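PDB 4WES: nitrogenase molybdenum-iron protein beta chain from Clostridium pasteurianum, which forms, with the alpha chain, the molybdenum-iron component of nitrogenase, which reduces dinitrogen to ammonia, and shares in binding an [8Fe-7S] cluster. Local coordinates for residues Thr22-Gly27 against His146-Ala151; Phe150-Gln155 against Ser246-Lys251; Pro338-Thr343 against Gly365-Val370. All blocks are in the same frame, centred on the assembly; numbering follows the deposited sequence. Where two conformers were deposited one is given.

Interaction 1: Thr22-Gly27 against His146-Ala151. With CLF (Fe(8)-S(7) cluster), chain H.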
ATOM      1  N   THR B  22      11.531  23.056  -4.921  1.00  8.25           N
ATOM      2  CA  THR B  22      12.957  23.277  -4.887  1.00  7.97           C
ATOM      3  C   THR B  22      13.330  24.201  -6.077  1.00  8.67           C
ATOM      4  O   THR B  22      12.432  24.788  -6.666  1.00  8.87           O
ATOM      5  CB  THR B  22      13.747  21.957  -4.825  1.00  8.66           C
ATOM      6  OG1 THR B  22      15.106  22.299  -4.574  1.00  8.65           O
ATOM      7  CG2 THR B  22      13.598  21.085  -6.049  1.00  9.36           C
ATOM      8  N   CYS B  23      14.616  24.397  -6.322  1.00  8.24           N
ATOM      9  CA  CYS B  23      15.023  25.407  -7.306  1.00  8.52           C
ATOM     10  C   CYS B  23      15.040  24.889  -8.731  1.00  8.60           C
ATOM     11  O   CYS B  23      15.074  23.683  -9.019  1.00  8.48           O
ATOM     12  CB  CYS B  23      16.375  26.025  -6.940  1.00  9.38           C
ATOM     13  SG  CYS B  23      17.751  24.870  -6.688  1.00  8.65           S
ATOM     14  N   GLN B  24      15.084  25.830  -9.672  1.00  8.58           N
ATOM     15  CA  GLN B  24      15.025  25.528 -11.110  1.00  8.33           C
ATOM     16  C   GLN B  24      15.952  24.412 -11.611  1.00  8.74           C
ATOM     17  O   GLN B  24      15.475  23.595 -12.418  1.00  8.89           O
ATOM     18  CB  GLN B  24      15.341  26.767 -11.981  1.00  8.53           C
ATOM     19  CG  GLN B  24      14.299  27.855 -11.922  1.00  9.34           C
ATOM     20  CD  GLN B  24      14.224  28.655 -13.217  1.00  9.46           C
ATOM     21  OE1 GLN B  24      14.617  28.182 -14.294  1.00 10.46           O
ATOM     22  NE2 GLN B  24      13.643  29.834 -13.121  1.00 10.24           N
ATOM     23  N   PRO B  25      17.249  24.404 -11.267  1.00  8.45           N
ATOM     24  CA  PRO B  25      18.150  23.569 -12.072  1.00  8.68           C
ATOM     25  C   PRO B  25      17.825  22.087 -12.136  1.00  8.90           C
ATOM     26  O   PRO B  25      18.014  21.489 -13.198  1.00  9.05           O
ATOM     27  CB  PRO B  25      19.520  23.877 -11.486  1.00  8.64           C
ATOM     28  CG  PRO B  25      19.380  25.320 -10.985  1.00  9.02           C
ATOM     29  CD  PRO B  25      18.011  25.321 -10.371  1.00  8.71           C
ATOM     30  N   VAL B  26      17.378  21.461 -11.043  1.00  8.68           N
ATOM     31  CA  VAL B  26      17.085  20.028 -11.157  1.00  8.59           C
ATOM     32  C   VAL B  26      15.979  19.773 -12.193  1.00  8.08           C
ATOM     33  O   VAL B  26      15.962  18.700 -12.810  1.00  8.99           O
ATOM     34  CB  VAL B  26      16.751  19.365  -9.809  1.00  8.91           C
ATOM     35  CG1 VAL B  26      15.373  19.745  -9.275  1.00  9.12           C
ATOM     36  CG2 VAL B  26      16.899  17.854  -9.911  1.00  8.99           C
ATOM     37  N   GLY B  27      15.049  20.703 -12.349  1.00  8.10           N
ATOM     38  CA  GLY B  27      14.029  20.530 -13.379  1.00  8.64           C
ATOM     39  C   GLY B  27      14.613  20.529 -14.773  1.00  8.66           C
ATOM     40  O   GLY B  27      14.168  19.781 -15.633  1.00  9.54           O
ATOM     41  N   HIS B 146      11.710  24.364  -9.486  1.00  8.38           N
ATOM     42  CA  HIS B 146      12.145  23.297 -10.377  1.00  8.51           C
ATOM     43  C   HIS B 146      11.187  23.118 -11.552  1.00  8.44           C
ATOM     44  O   HIS B 146      11.626  22.707 -12.649  1.00  9.44           O
ATOM     45  CB  HIS B 146      12.294  21.995  -9.575  1.00  8.65           C
ATOM     46  CG  HIS B 146      11.034  21.537  -8.943  1.00  8.57           C
ATOM     47  ND1 HIS B 146      10.484  22.148  -7.837  1.00  9.35           N
ATOM     48  CD2 HIS B 146      10.189  20.541  -9.300  1.00  9.19           C
ATOM     49  CE1 HIS B 146       9.348  21.543  -7.557  1.00  9.70           C
ATOM     50  NE2 HIS B 146       9.156  20.556  -8.416  1.00  9.63           N
ATOM     51  N   VAL B 147       9.899  23.413 -11.396  1.00  9.14           N
ATOM     52  CA  VAL B 147       8.966  23.321 -12.514  0.57  8.08           C
ATOM     53  C   VAL B 147       9.367  24.324 -13.599  1.00  9.34           C
ATOM     54  O   VAL B 147       9.372  24.018 -14.806  1.00  9.42           O
ATOM     55  CB  VAL B 147       7.537  23.572 -12.031  0.57  6.99           C
ATOM     56  CG1 VAL B 147       6.568  23.676 -13.204  0.57  7.53           C
ATOM     57  CG2 VAL B 147       7.117  22.455 -11.035  0.57  6.31           C
ATOM     58  N   THR B 148       9.692  25.539 -13.186  1.00  9.36           N
ATOM     59  CA  THR B 148      10.127  26.583 -14.111  1.00  9.83           C
ATOM     60  C   THR B 148      11.407  26.175 -14.802  1.00  9.64           C
ATOM     61  O   THR B 148      11.615  26.475 -15.991  1.00 10.24           O
ATOM     62  CB  THR B 148      10.340  27.884 -13.331  1.00 10.25           C
ATOM     63  OG1 THR B 148       9.409  27.994 -12.254  1.00 10.10           O
ATOM     64  CG2 THR B 148      10.237  29.080 -14.243  1.00 12.09           C
ATOM     65  N   GLY B 149      12.307  25.500 -14.097  1.00  9.26           N
ATOM     66  CA  GLY B 149      13.538  25.017 -14.683  1.00  9.64           C
ATOM     67  C   GLY B 149      13.301  24.009 -15.799  1.00  9.97           C
ATOM     68  O   GLY B 149      13.937  24.070 -16.871  1.00  9.94           O
ATOM     69  N   PHE B 150      12.378  23.084 -15.551  1.00  9.25           N
ATOM     70  CA  PHE B 150      11.935  22.152 -16.581  1.00  9.27           C
ATOM     71  C   PHE B 150      11.413  22.939 -17.790  1.00  9.23           C
ATOM     72  O   PHE B 150      11.782  22.681 -18.941  1.00  9.90           O
ATOM     73  CB  PHE B 150      10.894  21.214 -15.997  1.00  9.62           C
ATOM     74  CG  PHE B 150      10.367  20.199 -16.987  1.00 10.00           C
ATOM     75  CD1 PHE B 150      10.880  18.920 -17.030  1.00 10.69           C
ATOM     76  CD2 PHE B 150       9.332  20.521 -17.832  1.00 10.36           C
ATOM     77  CE1 PHE B 150      10.399  17.991 -17.918  1.00 11.30           C
ATOM     78  CE2 PHE B 150       8.843  19.593 -18.744  1.00 11.53           C
ATOM     79  CZ  PHE B 150       9.355  18.314 -18.755  1.00 11.27           C
ATOM     80  N   ALA B 151      10.514  23.886 -17.532  1.00  9.94           N
ATOM     81  CA  ALA B 151       9.912  24.645 -18.620  1.00  9.78           C
ATOM     82  C   ALA B 151      10.951  25.349 -19.451  1.00  9.74           C
ATOM     83  O   ALA B 151      10.841  25.405 -20.701  1.00 10.66           O
ATOM     84  CB  ALA B 151       8.916  25.647 -18.092  1.00 10.09           C
TER
HETATM   85 FE1  CLF H 604      25.906  27.605  -4.340  1.00  8.84          FE
HETATM   86 FE2  CLF H 604      24.872  25.445  -5.049  1.00  9.41          FE
HETATM   87 FE3  CLF H 604      26.377  25.383  -2.733  1.00  8.59          FE
HETATM   88 FE4  CLF H 604      23.968  26.620  -2.875  1.00  8.55          FE
HETATM   89  S1  CLF H 604      23.624  27.586  -5.032  1.00  9.07           S
HETATM   90  S2A CLF H 604      27.145  25.708  -4.897  1.00  9.11           S
HETATM   91  S4A CLF H 604      24.352  24.382  -3.068  1.00  9.16           S
HETATM   92  S3A CLF H 604      25.901  27.549  -2.008  1.00  8.69           S
HETATM   93 FE5  CLF H 604      20.618  26.491  -3.686  0.66 11.95          FE
HETATM   94 FE6  CLF H 604      20.606  28.631  -6.602  0.66 10.01          FE
HETATM   95 FE7  CLF H 604      19.699  26.061  -6.232  1.00  8.51          FE
HETATM   96 FE8  CLF H 604      22.387  26.056  -6.341  1.00  9.34          FE
HETATM   97  S2B CLF H 604      19.336  27.865  -4.853  1.00  9.43           S
HETATM   98  S3B CLF H 604      21.011  26.820  -7.983  1.00  9.35           S
HETATM   99  S4B CLF H 604      21.085  24.678  -5.008  1.00  8.70           S
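Gln24 and His146 bring two segments almost backbone to backbone, with their CA atoms 3.7 Å apart. The chains stay close as far as Gly27 and Phe150. Glycines make this possible. Gly149 CA points a hydrogen at Gln24 O, at 3.3 Å and nearly straight, and Gly27 CA does the same to His146 O. Ahead of the helix, Thr22 O accepts from His146 N at 2.9 Å.

The His146 side chain turns back over this loop. Its CG sits between the backbone N and the carbonyl carbon (chi1 61°), which carries the ring to Thr22. Thr22 N donates to ND1 at 3.2 Å, nearly straight but tilted 32° from the ring plane. NE2 bonds Asp320, so both ring nitrogens are held. Val26 CG1 packs alongside His146 CB. The Gln24 amide lies against Thr148 and Gly149, and is fixed by Asn152 and Val143.

Cys23 points the other way, and its SG binds iron FE7 at 2.3 Å. Pro25 CG rests near sulfide S3B. This is the beta-chain side of the [8Fe-7S] P-cluster site, whose ligands are shared with the alpha chain.

Interaction 2: Phe150-Gln155 against Ser246-Lys251; sequences FANMVQ and SDLGAK
The flat amide of Gln155 has one face under Leu248. Leu248 CD2 stands over Gln155 CD at 3.7 Å, and Leu248 CD1 lies 3.6 Å from Gln155 NE2. The methyl fork spreads across the amide. The Asn152 amide is met differently, at its oxygen alone: OD1 is 3.4 Å from Leu248 CD2. Its ND2 turns away to bond Gln24. Gln155 NE2 has a weak hydrogen bond to Thr252.

An extended Gln155 chain, with CG anti to the backbone N (chi1 -176°), carries the amide out to the leucine. Leu248 CG takes the same relation to its own N and leans toward helix 146-161. Deeper in, Val154 CG1 lies 3.9 Å from Gly249 CA, where no side chain intervenes. The short helix segments run nearly parallel, at 15°, and their axes approach to 7.6 Å. Helix 146-161 follows strand 133-136 and helix 243-257 follows strand 237-241, so helices of two separate parallel sheets meet.

No direct hydrogen bond crosses the contact. One water donates to Ala151 O at 3.0 Å and accepts from Gly249 N at 2.8 Å. Helix 243-257 is kinked here, and Gly249 N has no bond to the preceding turn. The water supplies that missing acceptor, while Ala151 O keeps its helical bond from Gln155 N. The chemistry implies a join made mainly by van der Waals packing, with one water satisfying Gly249 N at the kink.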
ATOM      1  N   PHE B 150      12.378  23.084 -15.551  1.00  9.25           N
ATOM      2  CA  PHE B 150      11.935  22.152 -16.581  1.00  9.27           C
ATOM      3  C   PHE B 150      11.413  22.939 -17.790  1.00  9.23           C
ATOM      4  O   PHE B 150      11.782  22.681 -18.941  1.00  9.90           O
ATOM      5  CB  PHE B 150      10.894  21.214 -15.997  1.00  9.62           C
ATOM      6  CG  PHE B 150      10.367  20.199 -16.987  1.00 10.00           C
ATOM      7  CD1 PHE B 150      10.880  18.920 -17.030  1.00 10.69           C
ATOM      8  CD2 PHE B 150       9.332  20.521 -17.832  1.00 10.36           C
ATOM      9  CE1 PHE B 150      10.399  17.991 -17.918  1.00 11.30           C
ATOM     10  CE2 PHE B 150       8.843  19.593 -18.744  1.00 11.53           C
ATOM     11  CZ  PHE B 150       9.355  18.314 -18.755  1.00 11.27           C
ATOM     12  N   ALA B 151      10.514  23.886 -17.532  1.00  9.94           N
ATOM     13  CA  ALA B 151       9.912  24.645 -18.620  1.00  9.78           C
ATOM     14  C   ALA B 151      10.951  25.349 -19.451  1.00  9.74           C
ATOM     15  O   ALA B 151      10.841  25.405 -20.701  1.00 10.66           O
ATOM     16  CB  ALA B 151       8.916  25.647 -18.092  1.00 10.09           C
ATOM     17  N   ASN B 152      11.931  25.941 -18.784  1.00  9.73           N
ATOM     18  CA  ASN B 152      13.006  26.658 -19.453  1.00 10.16           C
ATOM     19  C   ASN B 152      13.897  25.734 -20.299  1.00  9.49           C
ATOM     20  O   ASN B 152      14.243  26.061 -21.444  1.00 10.93           O
ATOM     21  CB  ASN B 152      13.850  27.443 -18.423  1.00  9.81           C
ATOM     22  CG  ASN B 152      13.162  28.689 -17.962  1.00 10.75           C
ATOM     23  OD1 ASN B 152      12.344  29.263 -18.678  1.00 12.09           O
ATOM     24  ND2 ASN B 152      13.472  29.122 -16.764  1.00 10.78           N
ATOM     25  N   MET B 153      14.200  24.546 -19.807  1.00  9.83           N
ATOM     26  CA  MET B 153      15.005  23.619 -20.581  1.00 10.41           C
ATOM     27  C   MET B 153      14.240  23.212 -21.841  1.00 10.73           C
ATOM     28  O   MET B 153      14.837  23.060 -22.911  1.00 11.26           O
ATOM     29  CB  MET B 153      15.381  22.383 -19.752  1.00 10.39           C
ATOM     30  CG  MET B 153      16.412  21.476 -20.435  1.00 10.46           C
ATOM     31  SD  MET B 153      18.115  22.104 -20.414  1.00 12.65           S
ATOM     32  CE  MET B 153      18.256  22.801 -22.013  1.00 13.52           C
ATOM     33  N   VAL B 154      12.925  22.994 -21.726  1.00 10.36           N
ATOM     34  CA  VAL B 154      12.141  22.650 -22.927  1.00 11.18           C
ATOM     35  C   VAL B 154      12.208  23.790 -23.933  1.00 11.26           C
ATOM     36  O   VAL B 154      12.367  23.565 -25.150  1.00 12.20           O
ATOM     37  CB  VAL B 154      10.691  22.285 -22.553  1.00 11.99           C
ATOM     38  CG1 VAL B 154       9.874  21.989 -23.778  1.00 13.30           C
ATOM     39  CG2 VAL B 154      10.658  21.084 -21.606  1.00 11.56           C
ATOM     40  N   GLN B 155      12.079  25.029 -23.470  1.00 10.83           N
ATOM     41  CA  GLN B 155      12.294  26.160 -24.329  1.00 11.93           C
ATOM     42  C   GLN B 155      13.662  26.146 -24.998  1.00 11.78           C
ATOM     43  O   GLN B 155      13.783  26.429 -26.220  1.00 13.25           O
ATOM     44  CB  GLN B 155      12.100  27.475 -23.567  1.00 12.26           C
ATOM     45  CG  GLN B 155      12.243  28.661 -24.505  1.00 14.57           C
ATOM     46  CD  GLN B 155      12.341  29.956 -23.794  1.00 17.45           C
ATOM     47  OE1 GLN B 155      13.146  30.117 -22.880  1.00 19.12           O
ATOM     48  NE2 GLN B 155      11.491  30.897 -24.184  1.00 20.96           N
ATOM     49  N   SER B 246       4.867  23.168 -19.419  1.00 10.46           N
ATOM     50  CA  SER B 246       4.907  22.836 -20.829  1.00 10.87           C
ATOM     51  C   SER B 246       4.573  23.988 -21.793  1.00 11.11           C
ATOM     52  O   SER B 246       4.957  23.935 -22.974  1.00 11.76           O
ATOM     53  CB  SER B 246       3.961  21.667 -21.113  1.00 10.88           C
ATOM     54  OG  SER B 246       4.313  20.554 -20.305  1.00 11.08           O
ATOM     55  N   ASP B 247       3.853  25.019 -21.324  1.00 11.05           N
ATOM     56  CA  ASP B 247       3.388  26.038 -22.261  1.00 11.45           C
ATOM     57  C   ASP B 247       4.524  26.834 -22.855  1.00 12.21           C
ATOM     58  O   ASP B 247       4.448  27.200 -24.023  1.00 12.91           O
ATOM     59  CB  ASP B 247       2.413  27.005 -21.594  1.00 12.35           C
ATOM     60  CG  ASP B 247       0.976  26.616 -21.696  1.00 14.37           C
ATOM     61  OD1 ASP B 247       0.641  25.531 -22.179  1.00 16.16           O
ATOM     62  OD2 ASP B 247       0.135  27.465 -21.269  1.00 16.77           O
ATOM     63  N   LEU B 248       5.567  27.143 -22.092  1.00 11.38           N
ATOM     64  CA  LEU B 248       6.624  27.985 -22.634  1.00 12.67           C
ATOM     65  C   LEU B 248       7.239  27.326 -23.865  1.00 11.92           C
ATOM     66  O   LEU B 248       7.437  27.956 -24.906  1.00 12.94           O
ATOM     67  CB  LEU B 248       7.673  28.305 -21.588  1.00 12.99           C
ATOM     68  CG  LEU B 248       8.815  29.199 -22.084  1.00 13.33           C
ATOM     69  CD1 LEU B 248       8.346  30.577 -22.470  1.00 15.72           C
ATOM     70  CD2 LEU B 248       9.905  29.307 -21.020  1.00 14.59           C
ATOM     71  N   GLY B 249       7.533  26.042 -23.759  1.00 11.95           N
ATOM     72  CA  GLY B 249       8.076  25.317 -24.891  1.00 12.40           C
ATOM     73  C   GLY B 249       7.113  25.282 -26.083  1.00 12.80           C
ATOM     74  O   GLY B 249       7.502  25.508 -27.245  1.00 13.40           O
ATOM     75  N   ALA B 250       5.832  25.011 -25.802  1.00 12.28           N
ATOM     76  CA  ALA B 250       4.828  24.932 -26.874  1.00 12.21           C
ATOM     77  C   ALA B 250       4.663  26.267 -27.595  1.00 13.50           C
ATOM     78  O   ALA B 250       4.590  26.318 -28.840  1.00 14.57           O
ATOM     79  CB  ALA B 250       3.508  24.472 -26.333  1.00 12.26           C
ATOM     80  N   LYS B 251       4.607  27.352 -26.834  1.00 12.88           N
ATOM     81  CA  LYS B 251       4.492  28.690 -27.398  1.00 14.46           C
ATOM     82  C   LYS B 251       5.734  29.090 -28.186  1.00 14.45           C
ATOM     83  O   LYS B 251       5.645  29.749 -29.236  1.00 15.73           O
ATOM     84  CB  LYS B 251       4.216  29.695 -26.268  1.00 15.50           C
ATOM     85  CG  LYS B 251       2.854  29.562 -25.627  1.00 23.50           C
ATOM     86  CD  LYS B 251       2.621  30.502 -24.434  1.00 31.89           C
ATOM     87  CE  LYS B 251       1.197  30.352 -23.920  1.00 41.78           C
ATOM     88  NZ  LYS B 251       0.913  31.234 -22.749  1.00 59.36           N
TER
HETATM   89  O   HOH W   1       8.087  24.533 -21.460  1.00 12.01           O

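Interaction 3: Pro338-Thr343 against Gly365-Val370; sequences PKYVVT and GSKVKV
Lys339 NZ donates a hydrogen bond to Gly365 O at 3.1 Å, from above the carbonyl plane, and forms a salt bridge with Glu384. Its CG, anti to the backbone N (chi1 176°), lies over the centre of the Tyr340 ring. The bend at chi2 (61°) turns the rest of the chain toward Gly365. Ser366 OG, beside its own backbone N (chi1 -64°), donates to Pro338 O at 2.7 Å.

Lys367 is extended beyond CG and runs alongside Tyr340. Its CB meets the ring edge, 4.0 Å from Tyr340 CD1. A water joins the two ends, donating to Tyr340 OH and accepting from Lys367 NZ. Tyr340 OH also bonds Glu384 O, and Lys367 has a cation-pi contact with Trp380. Val342 and Lys369 lie side by side on this face, with Lys369 NZ turned away to Asp376.

Val341, Thr343, Val368 and Val370 point to the other face, against helix 348-360, with helix 321-333 touching Val341 and Thr343. In the sheet, Lys367 bonds to both sides of Tyr340: its N to Lys339 O (2.9 Å), its O from Val341 N (2.9 Å). The two strands and helix 348-360 form a beta-alpha-beta crossover at one margin of a Rossmann-like parallel sheet.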
ATOM      1  N   PRO B 338     -10.994  18.779  -1.413  1.00 10.08           N
ATOM      2  CA  PRO B 338      -9.675  19.401  -1.283  1.00 10.01           C
ATOM      3  C   PRO B 338      -9.781  20.488  -0.239  1.00 10.00           C
ATOM      4  O   PRO B 338     -10.343  21.560  -0.502  1.00 11.87           O
ATOM      5  CB  PRO B 338      -9.390  19.952  -2.698  1.00 10.31           C
ATOM      6  CG  PRO B 338     -10.435  19.350  -3.600  1.00 11.00           C
ATOM      7  CD  PRO B 338     -11.630  19.139  -2.690  1.00 10.73           C
ATOM      8  N   LYS B 339      -9.309  20.177   0.962  1.00 10.00           N
ATOM      9  CA  LYS B 339      -9.474  21.026   2.134  1.00 10.10           C
ATOM     10  C   LYS B 339      -8.347  22.040   2.237  1.00  9.62           C
ATOM     11  O   LYS B 339      -8.598  23.220   2.476  1.00 10.28           O
ATOM     12  CB  LYS B 339      -9.567  20.145   3.368  1.00 11.45           C
ATOM     13  CG  LYS B 339      -9.649  20.892   4.672  1.00 12.81           C
ATOM     14  CD  LYS B 339     -10.860  21.760   4.746  1.00 15.11           C
ATOM     15  CE  LYS B 339     -11.008  22.274   6.171  1.00 19.05           C
ATOM     16  NZ  LYS B 339     -12.266  23.042   6.257  1.00 22.61           N
ATOM     17  N   TYR B 340      -7.118  21.559   2.108  1.00  9.34           N
ATOM     18  CA  TYR B 340      -5.905  22.405   2.153  1.00  9.64           C
ATOM     19  C   TYR B 340      -5.144  22.066   0.896  1.00  8.97           C
ATOM     20  O   TYR B 340      -4.840  20.910   0.661  1.00 10.52           O
ATOM     21  CB  TYR B 340      -5.045  22.132   3.380  1.00  9.51           C
ATOM     22  CG  TYR B 340      -5.767  22.293   4.697  1.00  9.67           C
ATOM     23  CD1 TYR B 340      -6.616  23.373   4.943  1.00 10.27           C
ATOM     24  CD2 TYR B 340      -5.638  21.359   5.714  1.00  9.91           C
ATOM     25  CE1 TYR B 340      -7.299  23.493   6.133  1.00 10.63           C
ATOM     26  CE2 TYR B 340      -6.304  21.490   6.920  1.00  9.94           C
ATOM     27  CZ  TYR B 340      -7.126  22.572   7.115  1.00 10.18           C
ATOM     28  OH  TYR B 340      -7.835  22.716   8.291  1.00 11.91           O
ATOM     29  N   VAL B 341      -4.831  23.075   0.084  1.00  9.09           N
ATOM     30  CA  VAL B 341      -4.268  22.858  -1.258  1.00  9.17           C
ATOM     31  C   VAL B 341      -3.141  23.870  -1.447  1.00  9.21           C
ATOM     32  O   VAL B 341      -3.406  25.071  -1.529  1.00 10.67           O
ATOM     33  CB  VAL B 341      -5.325  22.992  -2.357  1.00  9.76           C
ATOM     34  CG1 VAL B 341      -4.759  22.457  -3.658  1.00 12.29           C
ATOM     35  CG2 VAL B 341      -6.615  22.267  -2.019  1.00 11.73           C
ATOM     36  N   VAL B 342      -1.901  23.378  -1.532  1.00  9.27           N
ATOM     37  CA  VAL B 342      -0.731  24.243  -1.532  1.00  8.75           C
ATOM     38  C   VAL B 342       0.271  23.875  -2.592  1.00  9.02           C
ATOM     39  O   VAL B 342       0.554  22.690  -2.809  1.00  9.71           O
ATOM     40  CB  VAL B 342      -0.062  24.222  -0.135  1.00  9.79           C
ATOM     41  CG1 VAL B 342       1.280  24.933  -0.124  1.00 11.71           C
ATOM     42  CG2 VAL B 342      -0.995  24.852   0.878  1.00 12.63           C
ATOM     43  N   THR B 343       0.841  24.897  -3.233  1.00  8.95           N
ATOM     44  CA  THR B 343       2.052  24.713  -4.013  1.00  9.32           C
ATOM     45  C   THR B 343       3.097  25.721  -3.565  1.00  8.45           C
ATOM     46  O   THR B 343       2.736  26.853  -3.203  1.00 10.01           O
ATOM     47  CB  THR B 343       1.793  24.853  -5.528  1.00 10.20           C
ATOM     48  OG1 THR B 343       3.021  24.584  -6.235  1.00  9.75           O
ATOM     49  CG2 THR B 343       1.305  26.194  -5.939  1.00  9.72           C
ATOM     50  N   GLY B 365     -14.833  26.894   2.628  1.00 25.11           N
ATOM     51  CA  GLY B 365     -14.007  26.685   3.819  1.00 27.83           C
ATOM     52  C   GLY B 365     -12.666  26.007   3.579  1.00 22.34           C
ATOM     53  O   GLY B 365     -11.958  25.631   4.534  1.00 25.08           O
ATOM     54  N   SER B 366     -12.283  25.835   2.311  1.00 16.15           N
ATOM     55  CA  SER B 366     -10.948  25.309   2.015  1.00 13.70           C
ATOM     56  C   SER B 366      -9.925  26.429   1.994  1.00 14.36           C
ATOM     57  O   SER B 366     -10.267  27.597   1.807  1.00 18.24           O
ATOM     58  CB  SER B 366     -10.973  24.572   0.685  1.00 13.19           C
ATOM     59  OG  SER B 366     -11.813  23.429   0.763  1.00 14.50           O
ATOM     60  N   LYS B 367      -8.677  26.067   2.197  1.00 11.71           N
ATOM     61  CA  LYS B 367      -7.569  27.005   2.156  1.00 11.78           C
ATOM     62  C   LYS B 367      -6.681  26.620   0.999  1.00 12.28           C
ATOM     63  O   LYS B 367      -6.181  25.510   0.952  1.00 12.78           O
ATOM     64  CB  LYS B 367      -6.759  27.038   3.455  1.00 13.14           C
ATOM     65  CG  LYS B 367      -7.563  27.423   4.684  1.00 16.29           C
ATOM     66  CD  LYS B 367      -6.696  27.548   5.936  1.00 19.40           C
ATOM     67  CE  LYS B 367      -7.480  28.044   7.131  1.00 31.10           C
ATOM     68  NZ  LYS B 367      -6.589  28.210   8.320  1.00 37.98           N
ATOM     69  N   VAL B 368      -6.469  27.557   0.093  1.00 12.22           N
ATOM     70  CA  VAL B 368      -5.649  27.385  -1.086  1.00 13.47           C
ATOM     71  C   VAL B 368      -4.527  28.402  -1.017  1.00 15.17           C
ATOM     72  O   VAL B 368      -4.811  29.599  -0.799  1.00 19.68           O
ATOM     73  CB  VAL B 368      -6.502  27.630  -2.334  1.00 15.08           C
ATOM     74  CG1 VAL B 368      -5.681  27.502  -3.586  1.00 15.48           C
ATOM     75  CG2 VAL B 368      -7.696  26.686  -2.376  1.00 16.25           C
ATOM     76  N   LYS B 369      -3.278  27.995  -1.139  1.00 12.27           N
ATOM     77  CA  LYS B 369      -2.198  28.940  -1.027  1.00 12.01           C
ATOM     78  C   LYS B 369      -1.099  28.657  -2.040  1.00 10.55           C
ATOM     79  O   LYS B 369      -0.583  27.538  -2.161  1.00 12.41           O
ATOM     80  CB  LYS B 369      -1.603  28.955   0.380  1.00 12.82           C
ATOM     81  CG  LYS B 369      -0.574  30.053   0.589  1.00 13.11           C
ATOM     82  CD  LYS B 369      -0.121  30.150   2.041  1.00 14.72           C
ATOM     83  CE  LYS B 369       0.960  31.166   2.208  1.00 18.26           C
ATOM     84  NZ  LYS B 369       1.419  31.265   3.627  1.00 25.18           N
ATOM     85  N   VAL B 370      -0.728  29.704  -2.755  1.00 10.47           N
ATOM     86  CA  VAL B 370       0.428  29.730  -3.632  1.00 10.32           C
ATOM     87  C   VAL B 370       1.625  30.249  -2.815  1.00  9.81           C
ATOM     88  O   VAL B 370       1.494  31.210  -2.036  1.00 11.14           O
ATOM     89  CB  VAL B 370       0.142  30.629  -4.832  1.00 11.98           C
ATOM     90  CG1 VAL B 370       1.376  30.914  -5.656  1.00 13.20           C
ATOM     91  CG2 VAL B 370      -0.944  30.007  -5.688  1.00 14.57           C
TER
HETATM   92  O   HOH W   2      -7.388  25.437   9.494  1.00 19.61           O

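Interactions 1 and 2 follow one another along helix 146-161. Its start meets the cluster-binding loop and helix 24-33. The next turns meet helix 243-257. They share Phe150 and Ala151, and the two contacts touch. Interaction 1 is buried and joined by close backbone contacts at glycines. Interaction 2 is only partly buried and relies on leucine packing and a water. Interaction 3 lies apart, its centre about 22 Å from that of interaction 1. It is also partly buried, but regular strand hydrogen bonds hold it, with lysines on its outer strand. Of the three, interaction 1 carries a cluster ligand.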